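Local atomic coordinates of putative acetyltransferase Ta0821 (Thermoplasma acidophilum DSM 1728, PDB entry 3C26), a protein that belongs to the GNAT acetyltransferase family and probably transfers an acyl group to a substrate not yet identified. Residues L113-W127 and V254-Y266. Numbering follows the deposited sequence.
With NO3 (nitrate ion), chain C; EDO (1,2-ethanediol), chain H; NO3 (nitrate ion), chain D.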
loop_
_atom_site.group_PDB
_atom_site.type_symbol
_atom_site.label_atom_id
_atom_site.label_comp_id
_atom_site.label_asym_id
_atom_site.label_seq_id
_atom_site.Cartn_x
_atom_site.Cartn_y
_atom_site.Cartn_z
ATOM N N LEU A 113 -16.564 23.662 -17.459
ATOM C CA LEU A 113 -17.272 23.972 -16.190
ATOM C C LEU A 113 -17.023 25.402 -15.716
ATOM O O LEU A 113 -17.634 25.869 -14.780
ATOM C CB LEU A 113 -16.941 22.970 -15.088
ATOM C CG LEU A 113 -17.459 21.548 -15.310
ATOM C CD1 LEU A 113 -17.022 20.685 -14.166
ATOM C CD2 LEU A 113 -18.956 21.539 -15.466
ATOM N N ARG A 114 -16.174 26.110 -16.444
ATOM C CA ARG A 114 -15.860 27.505 -16.133
ATOM C C ARG A 114 -17.155 28.304 -16.227
ATOM O O ARG A 114 -17.804 28.327 -17.264
ATOM C CB ARG A 114 -14.811 28.092 -17.115
ATOM C CG ARG A 114 -14.173 29.463 -16.659
ATOM C CD ARG A 114 -13.084 30.021 -17.626
ATOM N NE ARG A 114 -12.305 28.935 -18.281
ATOM C CZ ARG A 114 -11.230 28.350 -17.744
ATOM N NH1 ARG A 114 -10.811 28.737 -16.557
ATOM N NH2 ARG A 114 -10.583 27.368 -18.373
ATOM N N GLY A 115 -17.539 28.926 -15.119
ATOM C CA GLY A 115 -18.719 29.793 -15.077
ATOM C C GLY A 115 -19.980 29.101 -14.614
ATOM O O GLY A 115 -21.008 29.742 -14.360
ATOM N N LYS A 116 -19.867 27.784 -14.515
ATOM C CA LYS A 116 -20.975 26.900 -14.081
ATOM C C LYS A 116 -20.900 26.576 -12.587
ATOM O O LYS A 116 -21.891 26.234 -11.951
ATOM C CB LYS A 116 -20.976 25.625 -14.906
ATOM C CG LYS A 116 -21.116 25.888 -16.397
ATOM C CD LYS A 116 -21.243 24.567 -17.152
ATOM C CE LYS A 116 -21.368 24.805 -18.636
ATOM N NZ LYS A 116 -21.138 23.566 -19.426
ATOM N N THR A 117 -19.707 26.774 -12.037
ATOM C CA THR A 117 -19.430 26.496 -10.624
ATOM C C THR A 117 -18.197 27.265 -10.247
ATOM O O THR A 117 -17.439 27.700 -11.101
ATOM C CB THR A 117 -19.187 24.959 -10.372
ATOM O OG1 THR A 117 -19.032 24.660 -8.959
ATOM C CG2 THR A 117 -17.987 24.481 -11.118
ATOM N N GLU A 118 -18.010 27.432 -8.947
ATOM C CA GLU A 118 -16.818 28.080 -8.400
ATOM C C GLU A 118 -15.744 27.070 -7.971
ATOM O O GLU A 118 -14.576 27.421 -7.832
ATOM C CB GLU A 118 -17.177 28.951 -7.210
ATOM C CG GLU A 118 -17.750 30.319 -7.594
ATOM C CD GLU A 118 -16.748 31.182 -8.381
ATOM O OE1 GLU A 118 -15.508 31.094 -8.145
ATOM O OE2 GLU A 118 -17.206 31.975 -9.249
ATOM N N ARG A 119 -16.178 25.819 -7.791
ATOM C CA ARG A 119 -15.337 24.722 -7.269
ATOM C C ARG A 119 -15.536 23.357 -7.901
ATOM O O ARG A 119 -16.658 22.881 -8.124
ATOM C CB ARG A 119 -15.556 24.547 -5.739
ATOM C CG ARG A 119 -15.351 25.824 -4.890
ATOM C CD ARG A 119 -15.928 25.691 -3.453
ATOM N NE ARG A 119 -17.402 25.745 -3.474
ATOM C CZ ARG A 119 -18.224 25.543 -2.430
ATOM N NH1 ARG A 119 -17.755 25.252 -1.218
ATOM N NH2 ARG A 119 -19.541 25.621 -2.608
ATOM N N LEU A 120 -14.399 22.712 -8.111
ATOM C CA LEU A 120 -14.328 21.334 -8.576
ATOM C C LEU A 120 -13.618 20.556 -7.484
ATOM O O LEU A 120 -12.684 21.052 -6.853
ATOM C CB LEU A 120 -13.507 21.185 -9.861
ATOM C CG LEU A 120 -13.835 22.079 -11.051
ATOM C CD1 LEU A 120 -12.793 21.882 -12.182
ATOM C CD2 LEU A 120 -15.293 21.875 -11.538
ATOM N N ARG A 121 -14.097 19.341 -7.275
ATOM C CA ARG A 121 -13.484 18.401 -6.339
ATOM C C ARG A 121 -13.296 17.048 -6.988
ATOM O O ARG A 121 -14.012 16.674 -7.921
ATOM C CB ARG A 121 -14.308 18.257 -5.052
ATOM C CG ARG A 121 -14.497 19.537 -4.323
ATOM C CD ARG A 121 -15.117 19.367 -2.996
ATOM N NE ARG A 121 -15.333 20.677 -2.386
ATOM C CZ ARG A 121 -16.511 21.165 -2.004
ATOM N NH1 ARG A 121 -17.569 20.425 -2.043
ATOM N NH2 ARG A 121 -16.597 22.379 -1.491
ATOM N N SER A 122 -12.338 16.307 -6.438
ATOM C CA SER A 122 -12.034 14.964 -6.910
ATOM C C SER A 122 -11.306 14.175 -5.828
ATOM O O SER A 122 -10.512 14.727 -5.045
ATOM C CB SER A 122 -11.182 15.018 -8.197
ATOM O OG SER A 122 -11.196 13.793 -8.930
ATOM N N ALA A 123 -11.546 12.861 -5.861
ATOM C CA ALA A 123 -10.926 11.970 -4.943
ATOM C C ALA A 123 -9.802 11.196 -5.639
ATOM O O ALA A 123 -9.993 10.593 -6.710
ATOM C CB ALA A 123 -11.972 11.020 -4.301
ATOM N N VAL A 124 -8.626 11.241 -5.020
ATOM C CA VAL A 124 -7.418 10.575 -5.538
ATOM C C VAL A 124 -6.710 9.718 -4.470
ATOM O O VAL A 124 -6.489 10.169 -3.366
ATOM C CB VAL A 124 -6.400 11.602 -6.095
ATOM C CG1 VAL A 124 -5.298 10.901 -6.809
ATOM C CG2 VAL A 124 -7.122 12.642 -6.993
ATOM N N TYR A 125 -6.416 8.456 -4.800
ATOM C CA TYR A 125 -5.694 7.590 -3.857
ATOM C C TYR A 125 -4.318 8.165 -3.562
ATOM O O TYR A 125 -3.664 8.697 -4.438
ATOM C CB TYR A 125 -5.514 6.190 -4.397
ATOM C CG TYR A 125 -6.727 5.289 -4.373
ATOM C CD1 TYR A 125 -7.287 4.877 -3.169
ATOM C CD2 TYR A 125 -7.243 4.762 -5.541
ATOM C CE1 TYR A 125 -8.341 4.043 -3.134
ATOM C CE2 TYR A 125 -8.291 3.868 -5.509
ATOM C CZ TYR A 125 -8.852 3.537 -4.316
ATOM O OH TYR A 125 -9.890 2.609 -4.286
ATOM N N SER A 126 -3.905 8.050 -2.307
ATOM C CA SER A 126 -2.610 8.575 -1.812
ATOM C C SER A 126 -1.410 7.945 -2.549
ATOM O O SER A 126 -0.334 8.527 -2.617
ATOM C CB SER A 126 -2.449 8.269 -0.324
ATOM O OG SER A 126 -2.573 6.863 -0.071
ATOM N N TRP A 127 -1.598 6.751 -3.100
ATOM C CA TRP A 127 -0.498 6.050 -3.847
ATOM C C TRP A 127 -0.486 6.356 -5.348
ATOM O O TRP A 127 0.405 5.937 -6.093
ATOM C CB TRP A 127 -0.613 4.528 -3.671
ATOM C CG TRP A 127 -1.999 3.953 -3.949
ATOM C CD1 TRP A 127 -2.903 3.539 -2.996
ATOM C CD2 TRP A 127 -2.600 3.663 -5.207
ATOM N NE1 TRP A 127 -4.030 3.078 -3.586
ATOM C CE2 TRP A 127 -3.873 3.111 -4.943
ATOM C CE3 TRP A 127 -2.202 3.836 -6.544
ATOM C CZ2 TRP A 127 -4.761 2.727 -5.965
ATOM C CZ3 TRP A 127 -3.079 3.429 -7.568
ATOM C CH2 TRP A 127 -4.339 2.892 -7.271
ATOM N N VAL A 254 -2.270 1.535 11.683
ATOM C CA VAL A 254 -1.723 2.532 10.794
ATOM C C VAL A 254 -1.991 2.099 9.340
ATOM O O VAL A 254 -1.425 1.113 8.881
ATOM C CB VAL A 254 -0.238 2.645 10.987
ATOM C CG1 VAL A 254 0.367 3.628 9.991
ATOM C CG2 VAL A 254 0.072 3.028 12.423
ATOM N N PRO A 255 -2.846 2.843 8.603
ATOM C CA PRO A 255 -3.111 2.443 7.236
ATOM C C PRO A 255 -1.949 2.735 6.290
ATOM O O PRO A 255 -1.141 3.624 6.518
ATOM C CB PRO A 255 -4.309 3.306 6.874
ATOM C CG PRO A 255 -3.948 4.627 7.543
ATOM C CD PRO A 255 -3.283 4.235 8.849
ATOM N N ALA A 256 -1.891 1.947 5.241
ATOM C CA ALA A 256 -0.874 2.069 4.227
ATOM C C ALA A 256 -1.297 3.100 3.210
ATOM O O ALA A 256 -0.466 3.696 2.532
ATOM C CB ALA A 256 -0.641 0.753 3.549
ATOM N N SER A 257 -2.579 3.373 3.146
ATOM C CA SER A 257 -3.017 4.331 2.179
ATOM C C SER A 257 -4.280 5.058 2.561
ATOM O O SER A 257 -4.938 4.729 3.521
ATOM C CB SER A 257 -3.208 3.651 0.820
ATOM O OG SER A 257 -4.393 2.875 0.803
ATOM N N SER A 258 -4.570 6.066 1.767
ATOM C CA SER A 258 -5.717 6.930 1.995
ATOM C C SER A 258 -6.406 7.405 0.715
ATOM O O SER A 258 -5.861 7.339 -0.399
ATOM C CB SER A 258 -5.337 8.150 2.856
ATOM O OG SER A 258 -4.635 9.171 2.165
ATOM N N LEU A 259 -7.649 7.806 0.908
ATOM C CA LEU A 259 -8.426 8.479 -0.141
ATOM C C LEU A 259 -8.379 9.976 0.117
ATOM O O LEU A 259 -8.939 10.493 1.076
ATOM C CB LEU A 259 -9.880 8.007 -0.202
ATOM C CG LEU A 259 -10.621 8.517 -1.450
ATOM C CD1 LEU A 259 -10.006 7.877 -2.702
ATOM C CD2 LEU A 259 -12.104 8.229 -1.362
ATOM N N THR A 260 -7.724 10.672 -0.784
ATOM C CA THR A 260 -7.521 12.095 -0.642
ATOM C C THR A 260 -8.495 12.867 -1.481
ATOM O O THR A 260 -8.928 12.389 -2.533
ATOM C CB THR A 260 -6.055 12.487 -1.050
ATOM O OG1 THR A 260 -5.874 12.362 -2.467
ATOM C CG2 THR A 260 -5.005 11.618 -0.300
ATOM N N VAL A 261 -8.835 14.052 -0.971
ATOM C CA VAL A 261 -9.731 15.019 -1.635
ATOM C C VAL A 261 -9.001 16.302 -2.043
ATOM O O VAL A 261 -8.382 17.009 -1.246
ATOM C CB VAL A 261 -10.994 15.369 -0.749
ATOM C CG1 VAL A 261 -12.002 16.268 -1.507
ATOM C CG2 VAL A 261 -11.630 14.114 -0.244
ATOM N N TRP A 262 -9.087 16.548 -3.342
ATOM C CA TRP A 262 -8.542 17.730 -4.016
ATOM C C TRP A 262 -9.631 18.688 -4.509
ATOM O O TRP A 262 -10.711 18.281 -4.936
ATOM C CB TRP A 262 -7.651 17.279 -5.168
ATOM C CG TRP A 262 -6.417 16.561 -4.676
ATOM C CD1 TRP A 262 -6.384 15.323 -4.099
ATOM C CD2 TRP A 262 -5.059 17.043 -4.663
ATOM N NE1 TRP A 262 -5.094 14.991 -3.748
ATOM C CE2 TRP A 262 -4.261 16.028 -4.071
ATOM C CE3 TRP A 262 -4.437 18.217 -5.102
ATOM C CZ2 TRP A 262 -2.887 16.149 -3.929
ATOM C CZ3 TRP A 262 -3.061 18.351 -4.936
ATOM C CH2 TRP A 262 -2.298 17.327 -4.352
ATOM N N GLU A 263 -9.326 19.967 -4.408
ATOM C CA GLU A 263 -10.189 21.022 -4.857
ATOM C C GLU A 263 -9.482 22.082 -5.711
ATOM O O GLU A 263 -8.310 22.480 -5.498
ATOM C CB GLU A 263 -10.934 21.658 -3.641
ATOM C CG GLU A 263 -11.916 22.757 -3.956
ATOM C CD GLU A 263 -12.557 23.302 -2.672
ATOM O OE1 GLU A 263 -13.304 22.547 -2.035
ATOM O OE2 GLU A 263 -12.262 24.453 -2.269
ATOM N N TYR A 264 -10.229 22.442 -6.741
ATOM C CA TYR A 264 -9.908 23.456 -7.739
ATOM C C TYR A 264 -10.919 24.620 -7.598
ATOM O O TYR A 264 -12.147 24.429 -7.502
ATOM C CB TYR A 264 -10.010 22.878 -9.132
ATOM C CG TYR A 264 -9.726 23.872 -10.260
ATOM C CD1 TYR A 264 -10.685 24.816 -10.647
ATOM C CD2 TYR A 264 -8.483 23.895 -10.899
ATOM C CE1 TYR A 264 -10.412 25.729 -11.676
ATOM C CE2 TYR A 264 -8.208 24.794 -11.901
ATOM C CZ TYR A 264 -9.185 25.709 -12.292
ATOM O OH TYR A 264 -8.876 26.627 -13.279
ATOM N N ARG A 265 -10.371 25.829 -7.579
ATOM C CA ARG A 265 -11.188 27.060 -7.509
ATOM C C ARG A 265 -11.035 27.923 -8.741
ATOM O O ARG A 265 -9.940 28.242 -9.122
ATOM C CB ARG A 265 -10.729 27.908 -6.339
ATOM C CG ARG A 265 -11.018 27.309 -4.980
ATOM C CD ARG A 265 -12.428 27.642 -4.546
ATOM N NE ARG A 265 -12.501 28.112 -3.155
ATOM C CZ ARG A 265 -12.899 29.331 -2.786
ATOM N NH1 ARG A 265 -13.299 30.239 -3.672
ATOM N NH2 ARG A 265 -12.939 29.631 -1.508
ATOM N N TYR A 266 -12.143 28.312 -9.337
ATOM C CA TYR A 266 -12.094 29.259 -10.458
ATOM C C TYR A 266 -11.752 30.678 -10.009
ATOM O O TYR A 266 -11.302 31.489 -10.840
ATOM C CB TYR A 266 -13.378 29.259 -11.261
ATOM C CG TYR A 266 -13.533 28.024 -12.083
ATOM C CD1 TYR A 266 -12.934 27.915 -13.329
ATOM C CD2 TYR A 266 -14.240 26.950 -11.605
ATOM C CE1 TYR A 266 -13.055 26.786 -14.062
ATOM C CE2 TYR A 266 -14.405 25.826 -12.362
ATOM C CZ TYR A 266 -13.813 25.744 -13.581
ATOM O OH TYR A 266 -13.973 24.617 -14.341
ATOM O OXT TYR A 266 -11.912 31.041 -8.829
HETATM N N NO3 C . -19.771 26.619 -5.980
HETATM O O1 NO3 C . -20.330 27.209 -7.096
HETATM O O2 NO3 C . -20.460 26.635 -4.781
HETATM O O3 NO3 C . -18.525 26.021 -6.012
HETATM C C1 EDO H . 1.372 4.336 0.233
HETATM O O1 EDO H . 0.384 3.314 0.015
HETATM C C2 EDO H . 0.921 5.627 -0.421
HETATM O O2 EDO H . -0.143 6.051 0.403
HETATM N N NO3 D . -9.082 12.234 -10.763
HETATM O O1 NO3 D . -10.121 12.332 -11.677
HETATM O O2 NO3 D . -9.356 11.910 -9.427
HETATM O O3 NO3 D . -7.760 12.414 -11.194
HETATM O O HOH W 1 -5.707 2.026 -1.474
#
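Arg-114 NH1 and the Glu-118 backbone lie at the edge of the Tyr-266 ring, the guanidinium turned 87° to it; Tyr-264 CE1, from the same segment, sits 3.6 Å above the ring centre. Leu-120 CG approaches Tyr-266 CE2 to 4.0 Å, and the hydroxyl is hydrogen-bonded to Ile-110 O. Replacing Tyr-266 with an alanine would probably open a gap beside Leu-120 and Arg-114 and leave the Ile-110 carbonyl without this donor. Around the Trp-127 indole, Tyr-125 CB sits over one face, while Ser-257 CB and a water bridging Trp-127 NE1 to Ser-257 OG lie at the edge.

Strands 119-125 and 258-265 pair antiparallel: Tyr-264 N bonds Leu-120 O at 2.8 Å, and Leu-120 N bonds Tyr-264 O at 2.9 Å. Arg-121 runs alongside Glu-263 (CG anti to the backbone N, chi1 -178°) and gives NE to OE1 at 2.8 Å, almost within the guanidinium plane. Asp-82 takes its NH1. Arg-119 instead grips a nitrate, probably from the crystallisation liquor, through NE and NH2. The C-terminal strand is thus inserted between 119-125 and 141-153, where the last strand commonly lies in GNAT folds, held by backbone pairing and a buried arginine that two carboxylates probably neutralise.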